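Elongation factor G (Thermus thermophilus, PDB 2DY1) binds GTP and magnesium and, as in other elongation factors of its family, probably hydrolyses the nucleotide to drive translocation on the ribosome. Local coordinates at residues 94-99 with 373-378; 117-122 with 127-132; 273-278 with 342-347. One frame throughout, in Å; residues are numbered along the deposited sequence.

Contact 1 (94-99 with 373-378); sequences ALEAAD and VPFARL
Glu96, in the last turn of helix 88-97, faces the irregular segment 373-378, and the two backbones come nearest at Glu96 and Pro374, whose CA atoms lie 5.7 Å apart. The helix belongs to the P-loop GTPase domain, and segment 373-378 is part of the linker running from strand 361-363 of domain 2 to strand 383-389 of domain III. Glu96 carries the contact. Its CG stands anti to the carbonyl carbon (chi1 -90°) and the rest of the side chain is extended, which carries the carboxylate out to the linker backbone. CG passes alongside the methyl of Ala376, 3.6 Å from its CB, while OE1 lies over one face of the Phe375 ring, 4.0 Å from CD1. Pro374 CB rests 3.6 Å from Glu96 O, a carbonyl that accepts a hydrogen bond from Tyr306 OH. Lys287 of domain 2 joins the two sides, making a salt bridge to Glu96 OE2 and a hydrogen bond to Pro374 O. The single hydrogen bond across the contact runs from Ala376 N to Glu96 OE1, 2.7 Å long and nearly straight at 172°, meeting the oxygen on its anti side, 21° out of the carboxylate plane.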
ATOM      1  N   ALA A  94      -5.397   8.460  -2.799  1.00  8.63           N
ATOM      2  CA  ALA A  94      -5.482   9.655  -3.645  1.00  7.97           C
ATOM      3  C   ALA A  94      -6.209   9.329  -4.945  1.00  9.48           C
ATOM      4  O   ALA A  94      -7.025  10.119  -5.404  1.00  9.80           O
ATOM      5  CB  ALA A  94      -4.086  10.209  -3.947  1.00 10.85           C
ATOM      6  N   LEU A  95      -5.923   8.164  -5.520  1.00  9.48           N
ATOM      7  CA  LEU A  95      -6.583   7.782  -6.764  1.00  8.21           C
ATOM      8  C   LEU A  95      -8.075   7.541  -6.507  1.00 11.35           C
ATOM      9  O   LEU A  95      -8.921   7.933  -7.317  1.00 12.40           O
ATOM     10  CB  LEU A  95      -5.889   6.549  -7.378  1.00 10.24           C
ATOM     11  CG  LEU A  95      -4.530   6.908  -8.015  1.00 12.56           C
ATOM     12  CD1 LEU A  95      -3.702   5.660  -8.225  1.00 13.72           C
ATOM     13  CD2 LEU A  95      -4.745   7.676  -9.327  1.00 13.06           C
ATOM     14  N   GLU A  96      -8.400   6.907  -5.382  1.00 11.20           N
ATOM     15  CA  GLU A  96      -9.808   6.664  -5.009  1.00 11.64           C
ATOM     16  C   GLU A  96     -10.583   7.966  -4.937  1.00 13.48           C
ATOM     17  O   GLU A  96     -11.770   8.034  -5.300  1.00 13.76           O
ATOM     18  CB  GLU A  96      -9.902   6.075  -3.609  1.00 16.12           C
ATOM     19  CG  GLU A  96      -9.869   4.621  -3.463  1.00 29.01           C
ATOM     20  CD  GLU A  96     -10.442   4.241  -2.112  1.00 23.39           C
ATOM     21  OE1 GLU A  96     -10.442   3.058  -1.789  1.00 20.49           O
ATOM     22  OE2 GLU A  96     -10.908   5.145  -1.375  1.00 30.13           O
ATOM     23  N   ALA A  97      -9.915   8.997  -4.422  1.00  9.74           N
ATOM     24  CA  ALA A  97     -10.497  10.305  -4.223  1.00  8.72           C
ATOM     25  C   ALA A  97     -10.657  11.170  -5.447  1.00  8.85           C
ATOM     26  O   ALA A  97     -11.378  12.145  -5.400  1.00 11.88           O
ATOM     27  CB  ALA A  97      -9.655  11.079  -3.191  1.00 10.26           C
ATOM     28  N   ALA A  98      -9.981  10.825  -6.539  1.00 10.81           N
ATOM     29  CA  ALA A  98     -10.008  11.674  -7.732  1.00  9.39           C
ATOM     30  C   ALA A  98     -10.843  11.100  -8.856  1.00  8.74           C
ATOM     31  O   ALA A  98     -11.194   9.934  -8.812  1.00  9.66           O
ATOM     32  CB  ALA A  98      -8.577  11.882  -8.227  1.00 11.62           C
ATOM     33  N   ASP A  99     -11.118  11.936  -9.857  1.00  8.89           N
ATOM     34  CA  ASP A  99     -11.882  11.495 -11.013  1.00  9.20           C
ATOM     35  C   ASP A  99     -10.976  11.277 -12.230  1.00 12.55           C
ATOM     36  O   ASP A  99     -11.455  10.878 -13.304  1.00 12.34           O
ATOM     37  CB  ASP A  99     -12.982  12.513 -11.358  1.00 10.53           C
ATOM     38  CG  ASP A  99     -13.978  12.699 -10.228  1.00  8.82           C
ATOM     39  OD1 ASP A  99     -14.157  11.759  -9.428  1.00 11.04           O
ATOM     40  OD2 ASP A  99     -14.588  13.797 -10.151  1.00 12.12           O
ATOM     41  N   VAL A 373     -19.516   3.489  -4.873  1.00 15.96           N
ATOM     42  CA  VAL A 373     -18.402   4.174  -4.205  1.00 13.20           C
ATOM     43  C   VAL A 373     -17.037   3.700  -4.692  1.00 11.50           C
ATOM     44  O   VAL A 373     -16.746   2.516  -4.617  1.00 15.60           O
ATOM     45  CB  VAL A 373     -18.464   3.889  -2.685  1.00 18.89           C
ATOM     46  CG1 VAL A 373     -17.443   4.742  -1.931  1.00 19.87           C
ATOM     47  CG2 VAL A 373     -19.874   4.152  -2.167  1.00 21.08           C
ATOM     48  N   PRO A 374     -16.175   4.618  -5.184  1.00 13.34           N
ATOM     49  CA  PRO A 374     -14.849   4.177  -5.646  1.00 12.81           C
ATOM     50  C   PRO A 374     -14.117   3.443  -4.524  1.00 13.59           C
ATOM     51  O   PRO A 374     -14.192   3.836  -3.359  1.00 15.29           O
ATOM     52  CB  PRO A 374     -14.147   5.490  -6.009  1.00 16.42           C
ATOM     53  CG  PRO A 374     -15.303   6.414  -6.374  1.00 17.49           C
ATOM     54  CD  PRO A 374     -16.349   6.072  -5.346  1.00 15.36           C
ATOM     55  N   PHE A 375     -13.402   2.379  -4.861  1.00 13.67           N
ATOM     56  CA  PHE A 375     -12.699   1.638  -3.839  1.00 11.54           C
ATOM     57  C   PHE A 375     -11.453   0.999  -4.416  1.00 13.76           C
ATOM     58  O   PHE A 375     -11.511   0.313  -5.436  1.00 15.19           O
ATOM     59  CB  PHE A 375     -13.591   0.526  -3.265  1.00 14.11           C
ATOM     60  CG  PHE A 375     -12.995  -0.169  -2.073  1.00 13.96           C
ATOM     61  CD1 PHE A 375     -13.177   0.351  -0.805  1.00 16.17           C
ATOM     62  CD2 PHE A 375     -12.184  -1.291  -2.233  1.00 16.20           C
ATOM     63  CE1 PHE A 375     -12.556  -0.231   0.302  1.00 18.72           C
ATOM     64  CE2 PHE A 375     -11.555  -1.878  -1.122  1.00 17.08           C
ATOM     65  CZ  PHE A 375     -11.742  -1.347   0.131  1.00 18.33           C
ATOM     66  N   ALA A 376     -10.324   1.243  -3.756  1.00 15.33           N
ATOM     67  CA  ALA A 376      -9.068   0.641  -4.157  1.00 15.67           C
ATOM     68  C   ALA A 376      -8.563  -0.110  -2.935  1.00 15.69           C
ATOM     69  O   ALA A 376      -8.253   0.491  -1.894  1.00 16.48           O
ATOM     70  CB  ALA A 376      -8.059   1.711  -4.585  1.00 19.61           C
ATOM     71  N   ARG A 377      -8.511  -1.433  -3.064  1.00 13.79           N
ATOM     72  CA  ARG A 377      -8.065  -2.319  -2.004  1.00 15.42           C
ATOM     73  C   ARG A 377      -6.583  -2.086  -1.715  1.00 16.01           C
ATOM     74  O   ARG A 377      -5.818  -1.842  -2.635  1.00 18.36           O
ATOM     75  CB  ARG A 377      -8.260  -3.767  -2.464  1.00 18.41           C
ATOM     76  CG  ARG A 377      -8.024  -4.840  -1.417  1.00 24.90           C
ATOM     77  CD  ARG A 377      -8.019  -6.215  -2.082  1.00 22.60           C
ATOM     78  NE  ARG A 377      -6.861  -6.341  -2.955  1.00 32.62           N
ATOM     79  CZ  ARG A 377      -5.677  -6.785  -2.546  1.00 32.31           C
ATOM     80  NH1 ARG A 377      -5.503  -7.164  -1.279  1.00 37.22           N
ATOM     81  NH2 ARG A 377      -4.662  -6.818  -3.391  1.00 35.33           N
ATOM     82  N   LEU A 378      -6.193  -2.136  -0.444  1.00 15.94           N
ATOM     83  CA  LEU A 378      -4.778  -2.026  -0.098  1.00 15.70           C
ATOM     84  C   LEU A 378      -4.230  -3.445   0.096  1.00 15.91           C
ATOM     85  O   LEU A 378      -4.846  -4.272   0.773  1.00 22.44           O
ATOM     86  CB  LEU A 378      -4.574  -1.251   1.203  1.00 18.41           C
ATOM     87  CG  LEU A 378      -5.023   0.210   1.259  1.00 19.76           C
ATOM     88  CD1 LEU A 378      -4.497   0.814   2.541  1.00 17.84           C
ATOM     89  CD2 LEU A 378      -4.487   0.989   0.072  1.00 18.85           C
TER

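Contact 2 (117-122 with 127-132); sequences RAWTVA and LPRMVV
Trp119 and Arg129 meet with the arginine's aliphatic chain laid over one face of the indole. Arg129 CD sits 3.6 Å from the centroid of the six-membered ring, almost on its normal, in a CH-pi contact, and Arg129 CB lies 3.6 Å from Trp119 CH2. The guanidinium continues past the five-membered ring as an off-centre cation-pi partner, its plane turned 69° from the indole. Trp119 NE1 lies near that plane at its edge, 3.4 Å from Arg129 NH1; both are donors, so no bond joins them. Ala122 CB packs against the same aliphatic chain, 3.8 Å from Arg129 CD, and Val131 CG2 touches Trp119 CZ3.

The guanidinium is held by the loop just before its strand: the side chain bends at chi2 and chi3, bringing NE and NH2 side-on to Leu127 O, with NE 2.8 Å from that oxygen. NH1 forms a salt bridge with Glu123, so the charge beside the indole has a carboxylate partner. Trp119 CG is anti to the backbone N (chi1 -170°), which brings the end of the indole up to the strand, where Val103 touches it and Tyr248 meets it edge-to-face. With an alanine here instead of the tryptophan, the aliphatic part of Arg129 would probably lose its flat support and a gap would open beside Val131.

Where the chain turns, Leu127 N donates to Ala122 O over 2.9 Å, linking the helix to the loop that leads into the strand. Helix 117-122 and strand 129-132 then run nearly antiparallel, at 159°, with their axes 10.5 Å apart. This is the helix-to-strand return of a right-handed beta-alpha-beta crossover, strand 100-106, helix 113-124, strand 129-134, in the P-loop GTPase domain.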
ATOM      1  N   ARG A 117       2.611   1.008 -11.606  1.00 17.21           N
ATOM      2  CA  ARG A 117       1.734   0.703 -10.477  1.00 19.57           C
ATOM      3  C   ARG A 117       0.585   1.699 -10.370  1.00 19.88           C
ATOM      4  O   ARG A 117      -0.571   1.308 -10.178  1.00 21.27           O
ATOM      5  CB  ARG A 117       2.484   0.733  -9.151  1.00 20.42           C
ATOM      6  CG  ARG A 117       3.600  -0.271  -8.947  1.00 33.32           C
ATOM      7  CD  ARG A 117       3.934  -0.236  -7.470  1.00 38.22           C
ATOM      8  NE  ARG A 117       5.326  -0.513  -7.131  1.00 48.56           N
ATOM      9  CZ  ARG A 117       6.277   0.368  -6.867  1.00 48.33           C
ATOM     10  NH1 ARG A 117       6.000   1.644  -6.921  1.00 38.62           N
ATOM     11  NH2 ARG A 117       7.491  -0.049  -6.541  1.00 56.81           N
ATOM     12  N   ALA A 118       0.898   2.988 -10.464  1.00 16.28           N
ATOM     13  CA  ALA A 118      -0.149   4.001 -10.358  1.00 15.79           C
ATOM     14  C   ALA A 118      -1.089   3.902 -11.557  1.00 18.54           C
ATOM     15  O   ALA A 118      -2.302   4.042 -11.412  1.00 16.90           O
ATOM     16  CB  ALA A 118       0.470   5.393 -10.276  1.00 20.45           C
ATOM     17  N   TRP A 119      -0.522   3.680 -12.744  1.00 16.30           N
ATOM     18  CA  TRP A 119      -1.317   3.557 -13.968  1.00 16.59           C
ATOM     19  C   TRP A 119      -2.338   2.421 -13.847  1.00 15.53           C
ATOM     20  O   TRP A 119      -3.508   2.577 -14.197  1.00 16.81           O
ATOM     21  CB  TRP A 119      -0.386   3.284 -15.150  1.00 15.37           C
ATOM     22  CG  TRP A 119      -1.052   3.380 -16.493  1.00 14.37           C
ATOM     23  CD1 TRP A 119      -1.649   2.372 -17.199  1.00 17.37           C
ATOM     24  CD2 TRP A 119      -1.179   4.556 -17.283  1.00 14.64           C
ATOM     25  NE1 TRP A 119      -2.140   2.855 -18.388  1.00 19.19           N
ATOM     26  CE2 TRP A 119      -1.866   4.196 -18.465  1.00 18.90           C
ATOM     27  CE3 TRP A 119      -0.774   5.885 -17.113  1.00 14.72           C
ATOM     28  CZ2 TRP A 119      -2.159   5.124 -19.470  1.00 17.84           C
ATOM     29  CZ3 TRP A 119      -1.064   6.809 -18.108  1.00 15.81           C
ATOM     30  CH2 TRP A 119      -1.754   6.420 -19.275  1.00 16.72           C
ATOM     31  N   THR A 120      -1.884   1.283 -13.333  1.00 17.49           N
ATOM     32  CA  THR A 120      -2.741   0.112 -13.176  1.00 17.52           C
ATOM     33  C   THR A 120      -3.878   0.362 -12.182  1.00 14.98           C
ATOM     34  O   THR A 120      -5.017  -0.029 -12.427  1.00 16.81           O
ATOM     35  CB  THR A 120      -1.914  -1.101 -12.704  1.00 22.30           C
ATOM     36  OG1 THR A 120      -0.978  -1.454 -13.727  1.00 28.45           O
ATOM     37  CG2 THR A 120      -2.820  -2.293 -12.428  1.00 31.45           C
ATOM     38  N   VAL A 121      -3.558   1.000 -11.062  1.00 12.70           N
ATOM     39  CA  VAL A 121      -4.590   1.298 -10.064  1.00 12.88           C
ATOM     40  C   VAL A 121      -5.617   2.233 -10.694  1.00 15.74           C
ATOM     41  O   VAL A 121      -6.834   2.030 -10.551  1.00 14.15           O
ATOM     42  CB  VAL A 121      -3.973   1.957  -8.817  1.00 16.71           C
ATOM     43  CG1 VAL A 121      -5.079   2.406  -7.841  1.00 19.74           C
ATOM     44  CG2 VAL A 121      -3.042   0.954  -8.144  1.00 21.17           C
ATOM     45  N   ALA A 122      -5.137   3.242 -11.425  1.00 13.80           N
ATOM     46  CA  ALA A 122      -6.048   4.177 -12.063  1.00 12.71           C
ATOM     47  C   ALA A 122      -6.961   3.437 -13.035  1.00 16.75           C
ATOM     48  O   ALA A 122      -8.162   3.698 -13.092  1.00 14.18           O
ATOM     49  CB  ALA A 122      -5.257   5.273 -12.810  1.00 12.14           C
ATOM     50  N   LEU A 127     -10.407   5.232 -14.159  1.00 13.60           N
ATOM     51  CA  LEU A 127     -10.051   6.627 -14.308  1.00 10.78           C
ATOM     52  C   LEU A 127      -9.343   7.055 -15.573  1.00 12.33           C
ATOM     53  O   LEU A 127      -8.457   6.363 -16.045  1.00 13.37           O
ATOM     54  CB  LEU A 127      -9.116   7.057 -13.164  1.00  9.56           C
ATOM     55  CG  LEU A 127      -9.612   6.901 -11.723  1.00 12.06           C
ATOM     56  CD1 LEU A 127      -8.551   7.539 -10.782  1.00 14.40           C
ATOM     57  CD2 LEU A 127     -10.966   7.564 -11.543  1.00 17.82           C
ATOM     58  N   PRO A 128      -9.725   8.216 -16.122  1.00 11.20           N
ATOM     59  CA  PRO A 128      -9.078   8.762 -17.316  1.00 11.30           C
ATOM     60  C   PRO A 128      -7.641   9.060 -16.858  1.00 14.86           C
ATOM     61  O   PRO A 128      -7.395   9.305 -15.663  1.00 13.19           O
ATOM     62  CB  PRO A 128      -9.822  10.065 -17.557  1.00 14.59           C
ATOM     63  CG  PRO A 128     -11.239   9.705 -17.106  1.00 16.03           C
ATOM     64  CD  PRO A 128     -10.973   8.954 -15.820  1.00 11.50           C
ATOM     65  N   ARG A 129      -6.700   9.045 -17.794  1.00 13.22           N
ATOM     66  CA  ARG A 129      -5.305   9.315 -17.478  1.00 13.59           C
ATOM     67  C   ARG A 129      -4.707  10.293 -18.482  1.00 14.92           C
ATOM     68  O   ARG A 129      -5.035  10.264 -19.674  1.00 13.19           O
ATOM     69  CB  ARG A 129      -4.476   8.024 -17.511  1.00 12.50           C
ATOM     70  CG  ARG A 129      -4.499   7.196 -16.218  1.00 13.43           C
ATOM     71  CD  ARG A 129      -4.616   5.720 -16.562  1.00 14.79           C
ATOM     72  NE  ARG A 129      -5.988   5.472 -17.016  1.00 17.95           N
ATOM     73  CZ  ARG A 129      -6.343   4.491 -17.833  1.00 22.21           C
ATOM     74  NH1 ARG A 129      -5.429   3.644 -18.301  1.00 22.43           N
ATOM     75  NH2 ARG A 129      -7.614   4.368 -18.191  1.00 23.06           N
ATOM     76  N   MET A 130      -3.866  11.189 -17.978  1.00 11.22           N
ATOM     77  CA  MET A 130      -3.139  12.165 -18.796  1.00 11.02           C
ATOM     78  C   MET A 130      -1.703  12.025 -18.292  1.00 14.42           C
ATOM     79  O   MET A 130      -1.498  11.694 -17.135  1.00 14.60           O
ATOM     80  CB  MET A 130      -3.667  13.590 -18.534  1.00 16.07           C
ATOM     81  CG  MET A 130      -2.770  14.740 -18.929  1.00 27.07           C
ATOM     82  SD  MET A 130      -3.554  16.313 -18.389  1.00 25.91           S
ATOM     83  CE  MET A 130      -4.906  16.311 -19.540  1.00 25.82           C
ATOM     84  N   VAL A 131      -0.723  12.228 -19.168  1.00 10.64           N
ATOM     85  CA  VAL A 131       0.689  12.132 -18.788  1.00 11.16           C
ATOM     86  C   VAL A 131       1.302  13.509 -18.847  1.00  9.50           C
ATOM     87  O   VAL A 131       0.983  14.284 -19.748  1.00 12.48           O
ATOM     88  CB  VAL A 131       1.478  11.267 -19.814  1.00 10.47           C
ATOM     89  CG1 VAL A 131       2.990  11.342 -19.549  1.00 10.88           C
ATOM     90  CG2 VAL A 131       1.008   9.816 -19.746  1.00 14.49           C
ATOM     91  N   VAL A 132       2.169  13.833 -17.888  1.00  7.66           N
ATOM     92  CA  VAL A 132       2.906  15.094 -17.959  1.00  9.73           C
ATOM     93  C   VAL A 132       4.386  14.715 -17.913  1.00  9.45           C
ATOM     94  O   VAL A 132       4.842  14.028 -17.002  1.00 10.48           O
ATOM     95  CB  VAL A 132       2.523  16.126 -16.829  1.00 10.65           C
ATOM     96  CG1 VAL A 132       2.672  15.539 -15.444  1.00 10.50           C
ATOM     97  CG2 VAL A 132       3.381  17.386 -16.987  1.00 11.22           C
TER

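Contact 3 (273-278 with 342-347); sequences PSPTER and AEAGFV
Pro275 packs CB and CG of its ring over the turn at Ala344 and Gly345, with its CB 3.7 Å from Ala344 CB and its CG 3.5 Å from Ala344 O. That turn is a type II beta turn from Glu343 to Phe346, closed by Phe346 N donating to Glu343 O at 3.0 Å. It begins at the end of strand 335-343 of domain 2, while Pro275 occupies the first turn of the short helix 275-279, which packs on Asp99. The contact is apolar packing with no hydrogen bond across it. Gly345 has phi 110°, and a CB there would run into both the preceding carbonyl oxygen and Pro275 CG, so the close fit depends on its lack of a side chain.

The helix start is fixed by a capping box. Ser274 OG, at the N-cap, accepts from Glu277 N at 3.1 Å, and Glu277 OE2 accepts in return from Ser274 N at 2.9 Å, using the lone pair turned away from its other oxygen. Glu277 OE2 also accepts from His239. Gly345 O takes a hydrogen bond from Thr11 of strand 9-16. At the tightest point, Pro275 CG lies just 3.4 Å from Gly345 CA, closer than usual for two carbons.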
ATOM      1  N   PRO A 273     -12.475  14.918 -16.895  1.00 12.88           N
ATOM      2  CA  PRO A 273     -13.886  15.061 -16.526  1.00 13.05           C
ATOM      3  C   PRO A 273     -14.231  15.748 -15.238  1.00 14.80           C
ATOM      4  O   PRO A 273     -13.477  15.716 -14.279  1.00 14.27           O
ATOM      5  CB  PRO A 273     -14.374  13.623 -16.511  1.00 14.22           C
ATOM      6  CG  PRO A 273     -13.211  12.918 -15.880  1.00 14.67           C
ATOM      7  CD  PRO A 273     -12.025  13.534 -16.664  1.00 12.56           C
ATOM      8  N   SER A 274     -15.422  16.341 -15.234  1.00 16.12           N
ATOM      9  CA  SER A 274     -15.953  16.996 -14.052  1.00 12.58           C
ATOM     10  C   SER A 274     -16.638  15.910 -13.214  1.00 14.61           C
ATOM     11  O   SER A 274     -16.911  14.803 -13.691  1.00 11.96           O
ATOM     12  CB  SER A 274     -17.011  18.026 -14.462  1.00 15.69           C
ATOM     13  OG  SER A 274     -18.178  17.334 -14.904  1.00 16.06           O
ATOM     14  N   PRO A 275     -16.917  16.207 -11.938  1.00 11.40           N
ATOM     15  CA  PRO A 275     -17.577  15.222 -11.079  1.00 11.47           C
ATOM     16  C   PRO A 275     -18.961  14.851 -11.638  1.00 12.58           C
ATOM     17  O   PRO A 275     -19.383  13.700 -11.550  1.00 14.27           O
ATOM     18  CB  PRO A 275     -17.676  15.946  -9.737  1.00 13.82           C
ATOM     19  CG  PRO A 275     -16.469  16.806  -9.734  1.00 14.24           C
ATOM     20  CD  PRO A 275     -16.374  17.329 -11.154  1.00 11.88           C
ATOM     21  N   THR A 276     -19.638  15.843 -12.207  1.00 16.94           N
ATOM     22  CA  THR A 276     -20.961  15.617 -12.785  1.00 16.35           C
ATOM     23  C   THR A 276     -20.879  14.618 -13.927  1.00 17.78           C
ATOM     24  O   THR A 276     -21.754  13.760 -14.086  1.00 19.81           O
ATOM     25  CB  THR A 276     -21.559  16.926 -13.310  1.00 23.72           C
ATOM     26  OG1 THR A 276     -21.765  17.821 -12.212  1.00 24.62           O
ATOM     27  CG2 THR A 276     -22.899  16.653 -14.003  1.00 25.83           C
ATOM     28  N   GLU A 277     -19.836  14.729 -14.746  1.00 14.50           N
ATOM     29  CA  GLU A 277     -19.675  13.794 -15.846  1.00 15.66           C
ATOM     30  C   GLU A 277     -19.409  12.365 -15.362  1.00 21.40           C
ATOM     31  O   GLU A 277     -19.662  11.398 -16.080  1.00 24.92           O
ATOM     32  CB  GLU A 277     -18.544  14.264 -16.774  1.00 16.61           C
ATOM     33  CG  GLU A 277     -18.930  15.488 -17.583  1.00 16.91           C
ATOM     34  CD  GLU A 277     -17.800  16.062 -18.416  1.00 27.03           C
ATOM     35  OE1 GLU A 277     -18.044  16.392 -19.593  1.00 32.69           O
ATOM     36  OE2 GLU A 277     -16.680  16.211 -17.895  1.00 20.93           O
ATOM     37  N   ARG A 278     -18.902  12.214 -14.143  1.00 16.69           N
ATOM     38  CA  ARG A 278     -18.633  10.886 -13.634  1.00 18.07           C
ATOM     39  C   ARG A 278     -19.781  10.287 -12.815  1.00 17.90           C
ATOM     40  O   ARG A 278     -20.179   9.139 -13.034  1.00 22.40           O
ATOM     41  CB  ARG A 278     -17.362  10.897 -12.762  1.00 14.27           C
ATOM     42  CG  ARG A 278     -17.000   9.520 -12.262  1.00 14.49           C
ATOM     43  CD  ARG A 278     -15.773   9.549 -11.359  1.00 13.45           C
ATOM     44  NE  ARG A 278     -15.388   8.209 -10.917  1.00 17.92           N
ATOM     45  CZ  ARG A 278     -14.467   7.985  -9.981  1.00 17.43           C
ATOM     46  NH1 ARG A 278     -13.870   9.020  -9.403  1.00 12.08           N
ATOM     47  NH2 ARG A 278     -14.122   6.745  -9.655  1.00 17.03           N
ATOM     48  N   ALA A 342     -19.355  24.162  -0.647  1.00 13.63           N
ATOM     49  CA  ALA A 342     -18.534  23.130  -1.267  1.00 11.32           C
ATOM     50  C   ALA A 342     -19.400  22.444  -2.313  1.00 14.75           C
ATOM     51  O   ALA A 342     -20.572  22.165  -2.069  1.00 19.19           O
ATOM     52  CB  ALA A 342     -18.070  22.144  -0.237  1.00 13.74           C
ATOM     53  N   GLU A 343     -18.837  22.177  -3.480  1.00 13.95           N
ATOM     54  CA  GLU A 343     -19.599  21.540  -4.557  1.00 17.48           C
ATOM     55  C   GLU A 343     -18.904  20.229  -4.888  1.00 16.13           C
ATOM     56  O   GLU A 343     -17.772  20.013  -4.462  1.00 12.45           O
ATOM     57  CB  GLU A 343     -19.586  22.421  -5.812  1.00 20.69           C
ATOM     58  CG  GLU A 343     -19.999  23.863  -5.604  1.00 41.52           C
ATOM     59  CD  GLU A 343     -19.717  24.704  -6.830  1.00 54.05           C
ATOM     60  OE1 GLU A 343     -20.322  24.434  -7.890  1.00 63.04           O
ATOM     61  OE2 GLU A 343     -18.880  25.628  -6.736  1.00 63.79           O
ATOM     62  N   ALA A 344     -19.546  19.369  -5.667  1.00 12.39           N
ATOM     63  CA  ALA A 344     -18.915  18.092  -6.019  1.00 11.47           C
ATOM     64  C   ALA A 344     -17.553  18.394  -6.651  1.00 11.56           C
ATOM     65  O   ALA A 344     -17.426  19.287  -7.495  1.00 13.29           O
ATOM     66  CB  ALA A 344     -19.803  17.314  -7.004  1.00 13.53           C
ATOM     67  N   GLY A 345     -16.544  17.627  -6.228  1.00 12.78           N
ATOM     68  CA  GLY A 345     -15.186  17.835  -6.712  1.00 13.17           C
ATOM     69  C   GLY A 345     -14.312  18.388  -5.588  1.00 13.78           C
ATOM     70  O   GLY A 345     -13.092  18.214  -5.583  1.00 12.33           O
ATOM     71  N   PHE A 346     -14.937  19.067  -4.636  1.00  9.62           N
ATOM     72  CA  PHE A 346     -14.184  19.606  -3.505  1.00 11.43           C
ATOM     73  C   PHE A 346     -13.615  18.500  -2.638  1.00  9.33           C
ATOM     74  O   PHE A 346     -14.148  17.382  -2.558  1.00 10.30           O
ATOM     75  CB  PHE A 346     -15.092  20.440  -2.580  1.00 10.08           C
ATOM     76  CG  PHE A 346     -15.162  21.895  -2.922  1.00 10.10           C
ATOM     77  CD1 PHE A 346     -15.550  22.311  -4.191  1.00 11.91           C
ATOM     78  CD2 PHE A 346     -14.835  22.865  -1.962  1.00 10.82           C
ATOM     79  CE1 PHE A 346     -15.613  23.664  -4.511  1.00 10.16           C
ATOM     80  CE2 PHE A 346     -14.890  24.228  -2.270  1.00 12.23           C
ATOM     81  CZ  PHE A 346     -15.281  24.633  -3.546  1.00 13.59           C
ATOM     82  N   VAL A 347     -12.503  18.841  -1.989  1.00 11.04           N
ATOM     83  CA  VAL A 347     -11.909  17.990  -0.988  1.00 11.79           C
ATOM     84  C   VAL A 347     -11.971  18.886   0.238  1.00  9.96           C
ATOM     85  O   VAL A 347     -11.596  20.056   0.188  1.00 13.29           O
ATOM     86  CB  VAL A 347     -10.449  17.631  -1.297  1.00 12.26           C
ATOM     87  CG1 VAL A 347      -9.801  17.021  -0.046  1.00 13.47           C
ATOM     88  CG2 VAL A 347     -10.420  16.621  -2.450  1.00 14.09           C
TER

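Asp99, beyond the end of helix 88-97, relates contacts 1 and 3, whose centres are about 14 Å apart: its OD1 forms a 2.8 Å salt bridge with Arg278 NH1, and its OD2 reaches Arg304 of domain 2. Contact 2 lies within the GTPase domain, its centre about 12 Å from that of contact 1, and packs on it where Leu95 CD1 meets Val121 CG1 at 3.6 Å. Arg278 of contact 3 also packs on contact 2, its NH2 3.8 Å from Leu127 CD2. Contacts 1 and 3 place domain 2 and its linker against the GTPase core, away from the nucleotide. Contact 2 is nearer, its Val131 side chain about 13 Å from the GTP.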